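Local coordinates for surface glycan binding protein B (Bacteroides ovatus, PDB 6E57) that binds mixed-linkage beta-glucan chains, probably at the bacterial cell surface, as part of the machinery by which a human gut symbiont uses cereal glucans, at residues P44-N48 against G49-T53; S260-S264 against T265-L269; D323-D326 against G327-N330. All blocks are in the same frame, centred on the assembly; numbering follows the deposited sequence.

Following the chain from its N terminus, the three contacts come strictly in series; none nests in or crosses another. Contact 1 (residues 44-53) is a surface loop doubling back on itself between strands 37-40 and 53-58, where the chain enters the first five-stranded sheet. Contact 2 (260-269) closes the hairpin of strands 261-262 and 266-270, its centre about 38 Å from that of contact 1 and on the opposite side of the chain's centre. Contact 3 (323-330) turns the loop between strand 317-321 and helix 338-343 beside the bound glycan, about 59 Å from contact 1 between centres, so the contacts span an elongated molecule.

Contact 1: P44-N48 against G49-T53; sequences PDRTN and GQLAT
Arg46 and Leu51 lie side by side where the loop 44-53 doubles back, and the methyl CD2 of Leu51 sits over one face of the guanidinium, nearer the margin of the group than its middle, 3.6 Å from Arg46 CZ. At the edge of the same group, in its plane, Arg46 NH1 gives a weak hydrogen bond of 3.4 Å to Gly49 O. The arginine chain, extended from CG to NE (chi2 164°, chi3 -175°), carries the guanidinium out beside the Leu51 side chain. The firmer tie between the two arms is from backbone to backbone: Thr47 N donates to Gln50 O over 2.8 Å, nearly along the C=O axis, and Arg46 CB rests 3.4 Å from that same Gln50 O. At the open end of the loop Pro44 CG packs on Ala52 CB at 3.8 Å, while Asp45 O is 3.6 Å from this methyl. The reversal itself passes through Gly49, whose positive phi of 94° is one that glycine readily adopts. Further out, Ala52 is hydrogen-bonded through its backbone to Leu124 of strand 118-128, and Leu51 touches Glu122 and Leu124. Glu122 also forms a long, weak ion pair with Arg46 NH2. The guanidinium thus has a methyl over one face while NH1 and NH2 turn to a carbonyl and a carboxylate, and its position is probably shared among these weak contacts.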
# COMPACT_ATOMS: atom_id res chain seq x y z
N PRO A 44 10.28 24.13 -0.99
CA PRO A 44 11.06 23.00 -1.48
C PRO A 44 10.57 22.51 -2.86
O PRO A 44 9.39 22.64 -3.18
CB PRO A 44 10.86 21.92 -0.40
CG PRO A 44 9.56 22.29 0.28
CD PRO A 44 9.47 23.80 0.19
N ASP A 45 11.50 21.96 -3.65
CA ASP A 45 11.21 21.39 -4.96
C ASP A 45 10.64 19.97 -4.78
O ASP A 45 10.86 19.35 -3.74
CB ASP A 45 12.45 21.37 -5.86
CG ASP A 45 12.82 22.72 -6.46
OD1 ASP A 45 12.01 23.66 -6.33
OD2 ASP A 45 13.90 22.81 -7.07
N ARG A 46 9.93 19.49 -5.80
CA ARG A 46 9.30 18.17 -5.80
C ARG A 46 10.35 17.10 -5.50
O ARG A 46 11.50 17.20 -5.93
CB ARG A 46 8.62 17.89 -7.15
CG ARG A 46 7.38 18.73 -7.42
CD ARG A 46 6.99 18.70 -8.89
NE ARG A 46 5.87 19.59 -9.20
CZ ARG A 46 4.62 19.19 -9.42
NH1 ARG A 46 4.31 17.90 -9.36
NH2 ARG A 46 3.69 20.07 -9.72
N THR A 47 9.93 16.07 -4.76
CA THR A 47 10.79 14.97 -4.31
C THR A 47 11.35 14.23 -5.53
O THR A 47 12.57 14.17 -5.71
CB THR A 47 10.02 14.02 -3.38
OG1 THR A 47 9.34 14.81 -2.40
CG2 THR A 47 10.91 13.00 -2.70
N ASN A 48 10.45 13.69 -6.35
CA ASN A 48 10.80 13.00 -7.60
C ASN A 48 9.52 12.82 -8.42
O ASN A 48 9.14 11.70 -8.76
CB ASN A 48 11.50 11.66 -7.33
CG ASN A 48 12.25 11.13 -8.53
OD1 ASN A 48 13.30 10.51 -8.39
ND2 ASN A 48 11.72 11.36 -9.73
N GLY A 49 8.87 13.95 -8.73
CA GLY A 49 7.51 13.96 -9.29
C GLY A 49 6.47 14.10 -8.19
O GLY A 49 5.49 14.82 -8.35
N GLN A 50 6.70 13.40 -7.07
CA GLN A 50 5.91 13.51 -5.84
C GLN A 50 6.08 14.92 -5.25
O GLN A 50 7.19 15.46 -5.24
CB GLN A 50 6.35 12.44 -4.84
CG GLN A 50 5.31 12.12 -3.77
CD GLN A 50 4.36 11.01 -4.18
OE1 GLN A 50 4.04 10.84 -5.36
NE2 GLN A 50 3.91 10.25 -3.21
N LEU A 51 4.98 15.49 -4.75
CA LEU A 51 4.97 16.85 -4.20
C LEU A 51 5.71 16.89 -2.86
O LEU A 51 5.71 15.92 -2.11
CB LEU A 51 3.52 17.31 -4.02
CG LEU A 51 2.71 17.51 -5.30
CD1 LEU A 51 1.24 17.75 -4.97
CD2 LEU A 51 3.27 18.66 -6.12
N ALA A 52 6.33 18.04 -2.58
CA ALA A 52 7.00 18.31 -1.32
C ALA A 52 5.97 18.77 -0.28
O ALA A 52 4.83 19.07 -0.62
CB ALA A 52 8.08 19.35 -1.52
N THR A 53 6.41 18.84 0.98
CA THR A 53 5.58 19.26 2.10
C THR A 53 5.93 20.72 2.46
O THR A 53 7.08 21.03 2.76
CB THR A 53 5.77 18.31 3.29
OG1 THR A 53 5.42 17.01 2.84
CG2 THR A 53 4.95 18.69 4.50

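Contact 2: S260-S264 against T265-L269; sequences SNQSS and TEITL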
# COMPACT_ATOMS: atom_id res chain seq x y z
N SER A 260 -11.79 -20.89 -7.86
CA SER A 260 -11.93 -21.68 -6.64
C SER A 260 -12.78 -20.91 -5.62
O SER A 260 -13.80 -21.42 -5.16
CB SER A 260 -10.57 -22.03 -6.07
OG SER A 260 -9.70 -22.49 -7.10
N ASN A 261 -12.35 -19.69 -5.27
CA ASN A 261 -13.14 -18.73 -4.49
C ASN A 261 -13.48 -17.54 -5.39
O ASN A 261 -12.74 -17.25 -6.34
CB ASN A 261 -12.40 -18.19 -3.27
CG ASN A 261 -12.10 -19.25 -2.22
OD1 ASN A 261 -12.83 -20.23 -2.09
ND2 ASN A 261 -11.03 -19.04 -1.46
N GLN A 262 -14.59 -16.87 -5.08
CA GLN A 262 -14.93 -15.60 -5.71
C GLN A 262 -15.86 -14.82 -4.77
O GLN A 262 -16.99 -15.22 -4.54
CB GLN A 262 -15.58 -15.81 -7.08
CG GLN A 262 -15.93 -14.51 -7.79
CD GLN A 262 -16.09 -14.67 -9.28
OE1 GLN A 262 -16.40 -15.74 -9.79
NE2 GLN A 262 -15.87 -13.58 -10.00
N SER A 263 -15.33 -13.71 -4.24
CA SER A 263 -16.08 -12.76 -3.41
C SER A 263 -15.70 -11.33 -3.82
O SER A 263 -14.90 -11.14 -4.75
CB SER A 263 -15.82 -13.01 -1.94
OG SER A 263 -14.46 -12.77 -1.62
N SER A 264 -16.28 -10.34 -3.14
CA SER A 264 -15.98 -8.93 -3.36
C SER A 264 -14.47 -8.68 -3.28
O SER A 264 -13.89 -8.04 -4.15
CB SER A 264 -16.74 -8.06 -2.38
OG SER A 264 -16.63 -6.69 -2.72
N THR A 265 -13.84 -9.22 -2.23
CA THR A 265 -12.50 -8.82 -1.81
C THR A 265 -11.42 -9.74 -2.39
O THR A 265 -10.25 -9.35 -2.41
CB THR A 265 -12.40 -8.77 -0.28
OG1 THR A 265 -12.40 -10.12 0.20
CG2 THR A 265 -13.53 -7.99 0.35
N GLU A 266 -11.80 -10.94 -2.85
CA GLU A 266 -10.82 -11.96 -3.22
C GLU A 266 -11.33 -12.84 -4.37
O GLU A 266 -12.53 -13.09 -4.49
CB GLU A 266 -10.50 -12.86 -2.03
CG GLU A 266 -9.40 -12.31 -1.13
CD GLU A 266 -8.76 -13.35 -0.24
OE1 GLU A 266 -9.44 -14.34 0.11
OE2 GLU A 266 -7.56 -13.18 0.09
N ILE A 267 -10.38 -13.31 -5.19
CA ILE A 267 -10.62 -14.32 -6.22
C ILE A 267 -9.37 -15.20 -6.33
O ILE A 267 -8.25 -14.69 -6.29
CB ILE A 267 -11.01 -13.66 -7.56
CG1 ILE A 267 -11.59 -14.68 -8.55
CG2 ILE A 267 -9.83 -12.91 -8.16
CD1 ILE A 267 -12.27 -14.03 -9.73
N THR A 268 -9.57 -16.52 -6.43
CA THR A 268 -8.49 -17.51 -6.58
C THR A 268 -8.74 -18.34 -7.85
O THR A 268 -9.84 -18.84 -8.06
CB THR A 268 -8.39 -18.41 -5.34
OG1 THR A 268 -8.25 -17.58 -4.19
CG2 THR A 268 -7.23 -19.38 -5.41
N LEU A 269 -7.69 -18.48 -8.67
CA LEU A 269 -7.75 -19.23 -9.93
C LEU A 269 -6.49 -20.11 -10.05
O LEU A 269 -5.59 -20.02 -9.22
CB LEU A 269 -7.86 -18.24 -11.10
CG LEU A 269 -6.63 -17.38 -11.41
CD1 LEU A 269 -6.56 -17.05 -12.89
CD2 LEU A 269 -6.63 -16.10 -10.59
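A short antiparallel beta hairpin, whose first strand 261-262 is only weakly bonded and returns as strand 266-270, brings Gln262 and Ile267 together as a non-hydrogen-bonded pair. Their side chains lie side by side and point the same way, with Ile267 CD1 3.6 Å from Gln262 NE2. Gln262 holds CG anti to its backbone N (chi1 -179°) and stays extended beyond it, which lays the amide beside the isoleucine's terminal methyl; its NE2 is hydrogen-bonded to the carbonyl oxygens of Ile246 and Leu243. Two backbone bonds flank this pair: Ser263 N donates to Glu266 O at 2.9 Å in a nearly straight bond of 172°, and Thr268 N to Asn261 O at a longer 3.3 Å, its donor above the carbonyl plane. Beyond them, at the open end, Ser260 N reaches Thr268 O at 2.8 Å. At the turn, Ser263 OG sits between its backbone N and carbonyl carbon (chi1 64°), which turns it to Glu266 N for a weak hydrogen bond of 3.5 Å. Ser264 OG is hydrogen-bonded outside the hairpin, to Ile241 O and Lys149 NZ. Strand 266-270 pairs antiparallel with strand 235-240 through backbone hydrogen bonds between Ile267 and Ile238 and between Leu269 and Trp236; Thr268 OG1 is hydrogen-bonded to Thr237 OG1, and Phe259 packs against both Ile267 and Leu269.

Contact 3: D323-D326 against G327-N330; sequences DKPD and GDPN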
# COMPACT_ATOMS: atom_id res chain seq x y z
N ASP A 323 19.35 -31.06 19.73
CA ASP A 323 19.55 -31.83 20.97
C ASP A 323 20.12 -33.22 20.64
O ASP A 323 20.96 -33.73 21.38
CB ASP A 323 18.24 -32.00 21.75
CG ASP A 323 17.70 -30.72 22.35
OD1 ASP A 323 18.51 -29.79 22.58
OD2 ASP A 323 16.48 -30.65 22.60
N LYS A 324 19.64 -33.81 19.54
CA LYS A 324 20.02 -35.17 19.14
C LYS A 324 21.52 -35.23 18.88
O LYS A 324 22.13 -34.24 18.49
CB LYS A 324 19.20 -35.59 17.91
CG LYS A 324 17.72 -35.81 18.18
CD LYS A 324 16.96 -36.46 17.04
CE LYS A 324 15.60 -36.98 17.45
NZ LYS A 324 15.69 -38.10 18.41
N PRO A 325 22.17 -36.39 19.12
CA PRO A 325 23.63 -36.49 19.02
C PRO A 325 24.15 -36.40 17.57
O PRO A 325 23.42 -36.68 16.63
CB PRO A 325 23.92 -37.88 19.61
CG PRO A 325 22.66 -38.68 19.35
CD PRO A 325 21.54 -37.67 19.49
N ASP A 326 25.42 -35.99 17.43
CA ASP A 326 26.10 -35.95 16.14
C ASP A 326 25.97 -37.33 15.47
O ASP A 326 26.19 -38.35 16.12
CB ASP A 326 27.58 -35.59 16.28
CG ASP A 326 27.83 -34.15 16.72
OD1 ASP A 326 27.57 -33.24 15.90
OD2 ASP A 326 28.28 -33.96 17.87
N GLY A 327 25.59 -37.33 14.19
CA GLY A 327 25.43 -38.56 13.41
C GLY A 327 23.97 -38.96 13.24
O GLY A 327 23.62 -39.63 12.27
N ASP A 328 23.13 -38.57 14.21
CA ASP A 328 21.68 -38.79 14.17
C ASP A 328 21.11 -38.08 12.94
O ASP A 328 21.32 -36.88 12.78
CB ASP A 328 21.02 -38.32 15.46
CG ASP A 328 19.56 -38.71 15.61
OD1 ASP A 328 18.79 -38.45 14.66
OD2 ASP A 328 19.20 -39.25 16.67
N PRO A 329 20.35 -38.77 12.06
CA PRO A 329 19.84 -38.17 10.83
C PRO A 329 18.91 -36.97 11.05
O PRO A 329 18.74 -36.16 10.14
CB PRO A 329 19.02 -39.28 10.15
CG PRO A 329 19.46 -40.56 10.82
CD PRO A 329 19.91 -40.17 12.22
N ASN A 330 18.31 -36.88 12.25
CA ASN A 330 17.32 -35.86 12.58
C ASN A 330 17.91 -34.76 13.47
O ASN A 330 17.16 -34.01 14.09
CB ASN A 330 16.09 -36.49 13.24
CG ASN A 330 15.32 -37.40 12.32
OD1 ASN A 330 15.31 -38.62 12.50
ND2 ASN A 330 14.68 -36.83 11.31
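Lys324 and Asp328 meet across a type II beta turn that runs from Pro325 to Asp328 and overlaps at Asp328 with an Asx turn. Two hydrogen bonds define these turns. Asp328 N donates to Pro325 O over 3.1 Å, the donor tilted from the carbonyl plane, and Gly327 takes the third position with a positive phi of 103°, as glycine commonly does in a type II turn. In the Asx turn, Asp328 OD1 accepts from Asn330 N at 2.9 Å through its anti lone pair, a bond that helps fix the rotation of the carboxylate. The remaining contacts between side chains are van der Waals and electrostatic. Lys324 CD lies over a face of the Asp328 carboxylate, 3.6 Å from both OD1 and OD2. The same Lys324 CD packs 3.9 Å from Asn330 CB. A bend at the last torsion, chi4 -66°, leaves Lys324 NZ 4.1 Å from Asp328 OD2, too far for a salt bridge, and a phosphate ion, probably from the crystallisation liquor, is bound beside the lysine side chain. Asp323 and Asp326 belong to the glycan pocket, where each touches a glucose unit, and Asp326 OD1 is salt-bridged to Lys331, another pocket residue. The turn thus presents Asp326 to the bound sugar. On the returning arm, Asn330 ND2 is hydrogen-bonded to Tyr319 O of strand 317-321.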